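Halohydrin dehalogenase (Rhizobium radiobacter, PDB 4IY1) probably catalyses the cofactor-free conversion of vicinal halohydrins to epoxides and, in reverse, the opening of epoxides by nucleophiles such as cyanide. Local coordinates at residues 9-14 / 181-186; 19-24 / 220-225; 103-108 / 146-151. The protein carries 37 engineered substitutions. All coordinates share one frame; numbering follows the deposited sequence.

Contact 1. Residues 9-14 / 181-186. Engineered in segment 181-186: Gly181 (natural residue Glu), Tyr186 (natural residue Phe).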
loop_
_atom_site.group_PDB
_atom_site.type_symbol
_atom_site.label_atom_id
_atom_site.label_comp_id
_atom_site.label_asym_id
_atom_site.label_seq_id
_atom_site.Cartn_x
_atom_site.Cartn_y
_atom_site.Cartn_z
ATOM N N VAL B 9 -15.737 -23.000 -12.013
ATOM C CA VAL B 9 -16.478 -23.217 -10.791
ATOM C C VAL B 9 -15.933 -24.376 -9.963
ATOM O O VAL B 9 -16.109 -24.400 -8.753
ATOM C CB VAL B 9 -17.985 -23.385 -11.048
ATOM C CG1 VAL B 9 -18.274 -24.758 -11.655
ATOM C CG2 VAL B 9 -18.758 -23.197 -9.752
ATOM N N LYS B 10 -15.154 -25.253 -10.587
ATOM C CA LYS B 10 -14.602 -26.425 -9.890
ATOM C C LYS B 10 -13.300 -26.151 -9.161
ATOM O O LYS B 10 -12.742 -27.059 -8.546
ATOM C CB LYS B 10 -14.397 -27.583 -10.857
ATOM C CG LYS B 10 -15.701 -28.141 -11.442
ATOM C CD LYS B 10 -15.402 -29.254 -12.443
ATOM C CE LYS B 10 -16.566 -30.231 -12.583
ATOM N NZ LYS B 10 -16.331 -31.219 -13.680
ATOM N N HIS B 11 -12.792 -24.924 -9.241
ATOM C CA HIS B 11 -11.467 -24.638 -8.683
ATOM C C HIS B 11 -11.428 -23.381 -7.876
ATOM O O HIS B 11 -12.295 -22.500 -8.033
ATOM C CB HIS B 11 -10.420 -24.566 -9.787
ATOM C CG HIS B 11 -10.497 -25.703 -10.779
ATOM N ND1 HIS B 11 -9.843 -26.869 -10.597
ATOM C CD2 HIS B 11 -11.137 -25.798 -12.019
ATOM C CE1 HIS B 11 -10.093 -27.689 -11.641
ATOM N NE2 HIS B 11 -10.899 -27.035 -12.500
ATOM N N PHE B 12 -10.340 -23.228 -7.114
ATOM C CA PHE B 12 -10.012 -21.970 -6.426
ATOM C C PHE B 12 -11.210 -21.499 -5.614
ATOM O O PHE B 12 -11.620 -22.183 -4.683
ATOM C CB PHE B 12 -9.543 -20.900 -7.443
ATOM C CG PHE B 12 -8.734 -19.752 -6.830
ATOM C CD1 PHE B 12 -8.189 -19.844 -5.545
ATOM C CD2 PHE B 12 -8.500 -18.596 -7.564
ATOM C CE1 PHE B 12 -7.397 -18.819 -5.023
ATOM C CE2 PHE B 12 -7.744 -17.553 -7.042
ATOM C CZ PHE B 12 -7.164 -17.673 -5.781
ATOM N N GLY B 13 -11.776 -20.335 -5.964
ATOM C CA GLY B 13 -12.894 -19.767 -5.210
ATOM C C GLY B 13 -14.245 -20.221 -5.712
ATOM O O GLY B 13 -15.290 -19.730 -5.261
ATOM N N GLY B 14 -14.226 -21.069 -6.741
ATOM C CA GLY B 14 -15.436 -21.394 -7.490
ATOM C C GLY B 14 -16.631 -21.888 -6.674
ATOM O O GLY B 14 -17.711 -21.291 -6.734
ATOM N N GLY B 181 -9.782 -27.945 -1.539
ATOM C CA GLY B 181 -10.351 -29.296 -1.510
ATOM C C GLY B 181 -9.677 -30.194 -2.527
ATOM O O GLY B 181 -8.470 -30.416 -2.453
ATOM N N ASP B 182 -10.442 -30.646 -3.516
ATOM C CA ASP B 182 -9.906 -31.521 -4.557
ATOM C C ASP B 182 -9.105 -30.755 -5.604
ATOM O O ASP B 182 -8.208 -31.321 -6.226
ATOM C CB ASP B 182 -11.024 -32.309 -5.243
ATOM C CG ASP B 182 -11.570 -33.434 -4.378
ATOM O OD1 ASP B 182 -10.873 -33.877 -3.436
ATOM O OD2 ASP B 182 -12.688 -33.899 -4.665
ATOM N N SER B 183 -9.473 -29.497 -5.860
ATOM C CA SER B 183 -8.752 -28.682 -6.861
ATOM C C SER B 183 -7.309 -28.440 -6.453
ATOM O O SER B 183 -7.045 -28.148 -5.293
ATOM C CB SER B 183 -9.459 -27.341 -7.080
ATOM O OG SER B 183 -8.662 -26.465 -7.857
ATOM N N PRO B 184 -6.379 -28.459 -7.434
ATOM C CA PRO B 184 -4.982 -28.069 -7.232
ATOM C C PRO B 184 -4.780 -26.548 -7.140
ATOM O O PRO B 184 -3.676 -26.095 -6.816
ATOM C CB PRO B 184 -4.285 -28.612 -8.487
ATOM C CG PRO B 184 -5.369 -28.639 -9.530
ATOM C CD PRO B 184 -6.608 -29.015 -8.782
ATOM N N TYR B 185 -5.827 -25.783 -7.474
ATOM C CA TYR B 185 -5.788 -24.325 -7.423
ATOM C C TYR B 185 -6.485 -23.850 -6.142
ATOM O O TYR B 185 -7.713 -23.733 -6.128
ATOM C CB TYR B 185 -6.520 -23.738 -8.655
ATOM C CG TYR B 185 -6.014 -24.256 -9.993
ATOM C CD1 TYR B 185 -4.840 -23.754 -10.560
ATOM C CD2 TYR B 185 -6.704 -25.250 -10.688
ATOM C CE1 TYR B 185 -4.350 -24.254 -11.752
ATOM C CE2 TYR B 185 -6.239 -25.732 -11.910
ATOM C CZ TYR B 185 -5.055 -25.247 -12.423
ATOM O OH TYR B 185 -4.574 -25.729 -13.620
ATOM N N TYR B 186 -5.741 -23.576 -5.066
ATOM C CA TYR B 186 -4.269 -23.613 -5.026
ATOM C C TYR B 186 -3.801 -24.306 -3.758
ATOM O O TYR B 186 -2.589 -24.389 -3.511
ATOM C CB TYR B 186 -3.660 -22.190 -5.057
ATOM C CG TYR B 186 -3.751 -21.538 -6.421
ATOM C CD1 TYR B 186 -2.767 -21.749 -7.384
ATOM C CD2 TYR B 186 -4.891 -20.823 -6.791
ATOM C CE1 TYR B 186 -2.867 -21.181 -8.642
ATOM C CE2 TYR B 186 -5.018 -20.298 -8.064
ATOM C CZ TYR B 186 -4.001 -20.462 -8.973
ATOM O OH TYR B 186 -4.138 -19.916 -10.226
#
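His11 and Tyr185 lie side by side and point the same way, yet their rings stand almost square to each other: the edge of the tyrosine carrying CD2 and CE2 is turned to a face of the imidazole in an offset edge-to-face pair. Its nearest approach is Tyr185 CD2 to His11 ND1, 3.5 Å. At its own edge the imidazole meets Ser183, whose OG lies in the ring plane and is hydrogen-bonded to His11 ND1 at 3.0 Å. That hydroxyl has a second bond, as acceptor from the backbone N of Tyr185 at 2.9 Å and 154°, which closes an ST turn. OG stands anti to the backbone N of Ser183 (chi1 170°), a setting that lets it serve the Tyr185 amide and the imidazole together.

One residue on, Phe12 N gives a weak bond to Tyr185 O at 2.9 Å. The Phe12 ring then takes the CD2–CE2 edge of Tyr186, an engineered residue after a cis peptide, on one face. The planes meet at 83°, with Tyr186 CD2 and Phe12 CD1 3.7 Å apart. Replacing Phe12 with an alanine would probably leave this tyrosine edge without the surface it rests on, its ring less firmly set although its OH would keep the bond to Ala82 O.

Phe12 sits in a type II' turn, His11 to Gly14, closed by Gly14 N to His11 O at 2.7 Å and tied down by Asn79. The turn links the first strand of a Rossmann fold to helix 14-23, the place of the glycine-rich dinucleotide loop in short-chain dehydrogenases. Aromatic rings brought together here are consistent with the wall of the substrate pocket of a halohydrin dehalogenase.

Contact 2. Residues 19-24 / 220-225. Engineered in segment 220-225: Thr222 (natural residue Ala).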
loop_
_atom_site.group_PDB
_atom_site.type_symbol
_atom_site.label_atom_id
_atom_site.label_comp_id
_atom_site.label_asym_id
_atom_site.label_seq_id
_atom_site.Cartn_x
_atom_site.Cartn_y
_atom_site.Cartn_z
ATOM N N LEU B 19 -22.036 -21.831 -4.431
ATOM C CA LEU B 19 -22.910 -22.411 -3.397
ATOM C C LEU B 19 -23.450 -21.347 -2.456
ATOM O O LEU B 19 -24.662 -21.251 -2.260
ATOM C CB LEU B 19 -22.181 -23.488 -2.594
ATOM C CG LEU B 19 -21.773 -24.735 -3.371
ATOM C CD1 LEU B 19 -20.934 -25.685 -2.520
ATOM C CD2 LEU B 19 -22.995 -25.434 -3.919
ATOM N N ARG B 20 -22.567 -20.512 -1.899
ATOM C CA ARG B 20 -23.019 -19.438 -1.013
ATOM C C ARG B 20 -23.914 -18.402 -1.725
ATOM O O ARG B 20 -24.906 -17.923 -1.168
ATOM C CB ARG B 20 -21.834 -18.768 -0.307
ATOM C CG ARG B 20 -22.221 -17.884 0.849
ATOM C CD ARG B 20 -23.140 -18.623 1.823
ATOM N NE ARG B 20 -23.694 -17.765 2.879
ATOM C CZ ARG B 20 -24.858 -17.112 2.793
ATOM N NH1 ARG B 20 -25.565 -17.129 1.662
ATOM N NH2 ARG B 20 -25.308 -16.428 3.836
ATOM N N LEU B 21 -23.674 -18.185 -3.008
ATOM C CA LEU B 21 -24.517 -17.243 -3.759
ATOM C C LEU B 21 -25.894 -17.855 -4.019
ATOM O O LEU B 21 -26.929 -17.189 -3.931
ATOM C CB LEU B 21 -23.835 -16.878 -5.083
ATOM C CG LEU B 21 -22.620 -15.925 -4.988
ATOM C CD1 LEU B 21 -21.933 -15.801 -6.338
ATOM C CD2 LEU B 21 -23.106 -14.556 -4.557
ATOM N N SER B 22 -25.912 -19.132 -4.355
ATOM C CA SER B 22 -27.183 -19.797 -4.559
ATOM C C SER B 22 -28.072 -19.746 -3.295
ATOM O O SER B 22 -29.240 -19.346 -3.354
ATOM C CB SER B 22 -26.948 -21.229 -5.008
ATOM O OG SER B 22 -28.161 -21.791 -5.424
ATOM N N GLU B 23 -27.482 -20.059 -2.148
ATOM C CA GLU B 23 -28.171 -19.924 -0.864
ATOM C C GLU B 23 -28.726 -18.531 -0.608
ATOM O O GLU B 23 -29.727 -18.381 0.088
ATOM C CB GLU B 23 -27.251 -20.342 0.278
ATOM C CG GLU B 23 -27.039 -21.860 0.323
ATOM C CD GLU B 23 -25.801 -22.275 1.098
ATOM O OE1 GLU B 23 -24.973 -21.397 1.435
ATOM O OE2 GLU B 23 -25.682 -23.467 1.431
ATOM N N ALA B 24 -28.030 -17.505 -1.083
ATOM C CA ALA B 24 -28.490 -16.123 -0.888
ATOM C C ALA B 24 -29.656 -15.796 -1.806
ATOM O O ALA B 24 -30.256 -14.737 -1.689
ATOM C CB ALA B 24 -27.347 -15.131 -1.111
ATOM N N LEU B 220 -17.728 -13.933 1.838
ATOM C CA LEU B 220 -17.233 -12.602 1.508
ATOM C C LEU B 220 -17.781 -12.190 0.148
ATOM O O LEU B 220 -18.391 -11.144 0.014
ATOM C CB LEU B 220 -15.703 -12.578 1.472
ATOM C CG LEU B 220 -15.113 -11.228 1.039
ATOM C CD1 LEU B 220 -15.605 -10.090 1.945
ATOM C CD2 LEU B 220 -13.606 -11.243 1.019
ATOM N N VAL B 221 -17.605 -13.057 -0.832
ATOM C CA VAL B 221 -18.175 -12.857 -2.160
ATOM C C VAL B 221 -19.638 -12.454 -2.005
ATOM O O VAL B 221 -20.087 -11.465 -2.577
ATOM C CB VAL B 221 -18.097 -14.152 -3.015
ATOM C CG1 VAL B 221 -19.130 -14.099 -4.148
ATOM C CG2 VAL B 221 -16.695 -14.356 -3.574
ATOM N N THR B 222 -20.376 -13.204 -1.189
ATOM C CA THR B 222 -21.822 -13.015 -1.090
ATOM C C THR B 222 -22.216 -11.740 -0.359
ATOM O O THR B 222 -23.137 -11.040 -0.781
ATOM C CB THR B 222 -22.498 -14.226 -0.415
ATOM O OG1 THR B 222 -22.196 -15.415 -1.168
ATOM C CG2 THR B 222 -24.008 -14.042 -0.354
ATOM N N PHE B 223 -21.482 -11.391 0.698
ATOM C CA PHE B 223 -21.661 -10.073 1.316
ATOM C C PHE B 223 -21.417 -8.914 0.317
ATOM O O PHE B 223 -22.165 -7.911 0.288
ATOM C CB PHE B 223 -20.716 -9.944 2.524
ATOM C CG PHE B 223 -20.769 -8.602 3.193
ATOM C CD1 PHE B 223 -21.875 -8.235 3.935
ATOM C CD2 PHE B 223 -19.692 -7.732 3.120
ATOM C CE1 PHE B 223 -21.942 -7.002 4.536
ATOM C CE2 PHE B 223 -19.716 -6.517 3.785
ATOM C CZ PHE B 223 -20.829 -6.156 4.503
ATOM N N LEU B 224 -20.325 -8.997 -0.437
ATOM C CA LEU B 224 -20.001 -7.921 -1.406
ATOM C C LEU B 224 -21.094 -7.806 -2.477
ATOM O O LEU B 224 -21.497 -6.703 -2.859
ATOM C CB LEU B 224 -18.642 -8.153 -2.090
ATOM C CG LEU B 224 -17.480 -8.173 -1.099
ATOM C CD1 LEU B 224 -16.164 -8.391 -1.840
ATOM C CD2 LEU B 224 -17.470 -6.900 -0.267
ATOM N N ALA B 225 -21.616 -8.950 -2.886
ATOM C CA ALA B 225 -22.645 -9.008 -3.908
ATOM C C ALA B 225 -24.061 -8.700 -3.385
ATOM O O ALA B 225 -25.009 -8.593 -4.173
ATOM C CB ALA B 225 -22.609 -10.357 -4.598
#
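Leu21 and Thr222, their CA atoms 5.7 Å apart, mark the place where helix segments 19-23 and 220-225 pass with axes 9.0 Å apart at a crossing angle of -43°, their N-to-C directions broadly alike. Both helices belong to the Rossmann fold and pack on its parallel sheet, Leu21 and Val221 each reaching Val77 of strand 75-79.

Thr222, an engineered residue, is the hub. Its OG1 is hydrogen-bonded to Gly218 O within its own helix, and the methylenes of Arg20 lie against the same oxygen, CG at 3.2 Å. Leu21 slides past the threonine in the opposite direction and brings CD2 to 3.6 Å from Thr222 OG1. On the sheet side, the Leu21 and Val221 side chains cross at about a right angle, CD1 of the leucine meeting CG1 of the valine at 3.9 Å.

Arg20 bends at chi2 (51°), and its NE makes a salt bridge to Glu219. On another side of helix 214-225, Phe223 stacks on Phe223 of the second subunit. Thr222 CG2 lies over one face of the Arg20 guanidinium and touches Ala24 CB at 3.6 Å.

Contact 3. Residues 103-108 / 146-151. Engineered in segment 103-108: Lys107 (natural residue Arg). Engineered in segment 146-151: Ala146 (natural residue Thr).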
loop_
_atom_site.group_PDB
_atom_site.type_symbol
_atom_site.label_atom_id
_atom_site.label_comp_id
_atom_site.label_asym_id
_atom_site.label_seq_id
_atom_site.Cartn_x
_atom_site.Cartn_y
_atom_site.Cartn_z
ATOM N N ALA B 103 -4.333 -15.765 -19.013
ATOM C CA ALA B 103 -5.252 -16.460 -18.062
ATOM C C ALA B 103 -5.684 -15.566 -16.889
ATOM O O ALA B 103 -6.835 -15.630 -16.448
ATOM C CB ALA B 103 -4.626 -17.779 -17.541
ATOM N N LEU B 104 -4.761 -14.760 -16.350
ATOM C CA LEU B 104 -5.033 -14.116 -15.051
ATOM C C LEU B 104 -5.498 -12.674 -15.187
ATOM O O LEU B 104 -6.084 -12.120 -14.265
ATOM C CB LEU B 104 -3.804 -14.175 -14.134
ATOM C CG LEU B 104 -3.371 -15.611 -13.781
ATOM C CD1 LEU B 104 -2.222 -15.603 -12.786
ATOM C CD2 LEU B 104 -4.571 -16.407 -13.239
ATOM N N GLN B 105 -5.242 -12.074 -16.342
ATOM C CA GLN B 105 -5.378 -10.618 -16.493
ATOM C C GLN B 105 -6.265 -10.251 -17.656
ATOM O O GLN B 105 -7.227 -9.481 -17.497
ATOM C CB GLN B 105 -4.002 -9.993 -16.670
ATOM C CG GLN B 105 -3.804 -8.680 -15.971
ATOM C CD GLN B 105 -2.417 -8.109 -16.247
ATOM O OE1 GLN B 105 -1.428 -8.819 -16.149
ATOM N NE2 GLN B 105 -2.343 -6.820 -16.606
ATOM N N ILE B 106 -5.959 -10.787 -18.836
ATOM C CA ILE B 106 -6.835 -10.523 -20.031
ATOM C C ILE B 106 -8.235 -11.098 -19.805
ATOM O O ILE B 106 -9.265 -10.492 -20.170
ATOM C CB ILE B 106 -6.246 -11.115 -21.326
ATOM C CG1 ILE B 106 -4.784 -10.705 -21.527
ATOM C CG2 ILE B 106 -7.104 -10.757 -22.512
ATOM C CD1 ILE B 106 -4.528 -9.212 -21.589
ATOM N N LYS B 107 -8.280 -12.221 -19.101
ATOM C CA LYS B 107 -9.552 -12.928 -18.894
ATOM C C LYS B 107 -10.537 -12.096 -18.093
ATOM O O LYS B 107 -11.669 -11.893 -18.529
ATOM C CB LYS B 107 -9.306 -14.326 -18.261
ATOM C CG LYS B 107 -10.572 -15.114 -17.934
ATOM C CD LYS B 107 -11.305 -15.564 -19.199
ATOM C CE LYS B 107 -10.484 -16.562 -20.006
ATOM N NZ LYS B 107 -11.077 -16.692 -21.350
ATOM N N PRO B 108 -10.113 -11.576 -16.914
ATOM C CA PRO B 108 -11.099 -10.791 -16.181
ATOM C C PRO B 108 -11.518 -9.515 -16.940
ATOM O O PRO B 108 -12.647 -9.042 -16.784
ATOM C CB PRO B 108 -10.369 -10.429 -14.858
ATOM C CG PRO B 108 -8.979 -10.940 -14.997
ATOM C CD PRO B 108 -9.045 -12.044 -16.029
ATOM N N ALA B 146 2.887 -13.363 -9.803
ATOM C CA ALA B 146 2.633 -12.293 -8.831
ATOM C C ALA B 146 2.190 -11.080 -9.632
ATOM O O ALA B 146 1.293 -10.340 -9.222
ATOM C CB ALA B 146 3.911 -11.975 -8.047
ATOM N N SER B 147 2.884 -10.835 -10.741
ATOM C CA SER B 147 2.685 -9.606 -11.497
ATOM C C SER B 147 1.378 -9.569 -12.277
ATOM O O SER B 147 0.669 -8.573 -12.240
ATOM C CB SER B 147 3.903 -9.289 -12.372
ATOM O OG SER B 147 3.824 -9.935 -13.604
ATOM N N ALA B 148 0.988 -10.693 -12.868
ATOM C CA ALA B 148 -0.337 -10.795 -13.498
ATOM C C ALA B 148 -1.487 -10.676 -12.529
ATOM O O ALA B 148 -2.521 -10.017 -12.818
ATOM C CB ALA B 148 -0.454 -12.083 -14.322
ATOM N N ARG B 149 -1.305 -11.212 -11.324
ATOM C CA ARG B 149 -2.349 -11.059 -10.332
ATOM C C ARG B 149 -2.456 -9.590 -9.885
ATOM O O ARG B 149 -3.520 -9.148 -9.479
ATOM C CB ARG B 149 -2.109 -11.983 -9.104
ATOM C CG ARG B 149 -2.230 -13.476 -9.402
ATOM C CD ARG B 149 -3.696 -13.877 -9.669
ATOM N NE ARG B 149 -3.903 -15.318 -9.605
ATOM C CZ ARG B 149 -5.084 -15.920 -9.746
ATOM N NH1 ARG B 149 -6.125 -15.232 -10.180
ATOM N NH2 ARG B 149 -5.206 -17.236 -9.514
ATOM N N ALA B 150 -1.319 -8.911 -9.784
ATOM C CA ALA B 150 -1.304 -7.485 -9.361
ATOM C C ALA B 150 -1.977 -6.629 -10.461
ATOM O O ALA B 150 -2.769 -5.714 -10.172
ATOM C CB ALA B 150 0.138 -7.020 -9.166
ATOM N N GLY B 151 -1.748 -7.026 -11.705
ATOM C CA GLY B 151 -2.475 -6.469 -12.860
ATOM C C GLY B 151 -3.978 -6.560 -12.686
ATOM O O GLY B 151 -4.700 -5.573 -12.848
HETATM O O HOH W 1 -6.526 -12.671 -11.605
#
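Leu104 meets the second helix with two parts of its side chain. Its CB touches Ala148 CB at 4.0 Å, while the branched end crosses the side chain of Arg149: CD2 sits over the centre of one guanidinium face, 3.6 Å from Arg149 CZ, and Leu104 CD1 lies against Arg149 NE at the same distance. The arginine sets out in the other direction, its CB pointing away from segment 103-108, but a bend at chi2 (-71°) brings the flat group back over the leucine. Leu104 O also takes part. A water donates to it at 2.8 Å and accepts from Arg149 NH1 at 3.0 Å, so backbone and guanidinium are bridged beside the apolar contact. Arg149 NH2 has further bonds to Asp80 O and Tyr145 OH. The four-residue spacing of Tyr145 and Arg149 is consistent with the Tyr-Arg pair that halohydrin dehalogenases carry where short-chain dehydrogenases have Tyr and Lys.

The helices concerned, 94-122 and 143-163, run side by side with segment axes only 19° apart, and as in that superfamily they also pack against another subunit. Gln105 shows this directly. Extended beyond CG, it runs across Ala148 to Gly151, with its OE1 3.5 Å from Ala148 CA and its CD 3.8 Å from Gly151 CA; a CB on that glycine would collide with the amide. The amide then bonds to Gln105 and Tyr97 of the third subunit. Residues 103-106 form a wider pi-type turn, and the helix kinks at Pro108, whose ring nitrogen has no hydrogen to give.

In the fold
Contacts 1 and 3 meet directly, although their centres are 17 Å apart: Arg149 NH2 comes within 3.0 Å of Tyr186 OH and 3.6 Å of Phe12 CE2. The aromatic pair of contact 1 thus borders the guanidinium on which Leu104 rests in contact 3, and this junction probably lies at the substrate and halide pocket. Contact 2 touches neither: its nearest atoms are about 5 Å from contact 1 and about 12 Å from contact 3. Its centre is about 17 Å from that of contact 1 and 23 Å from that of contact 3, on the opposite side of the chain's centre from the latter. Helix 14-23 provides the continuous connection, starting at the turn of contact 1 and running into contact 2.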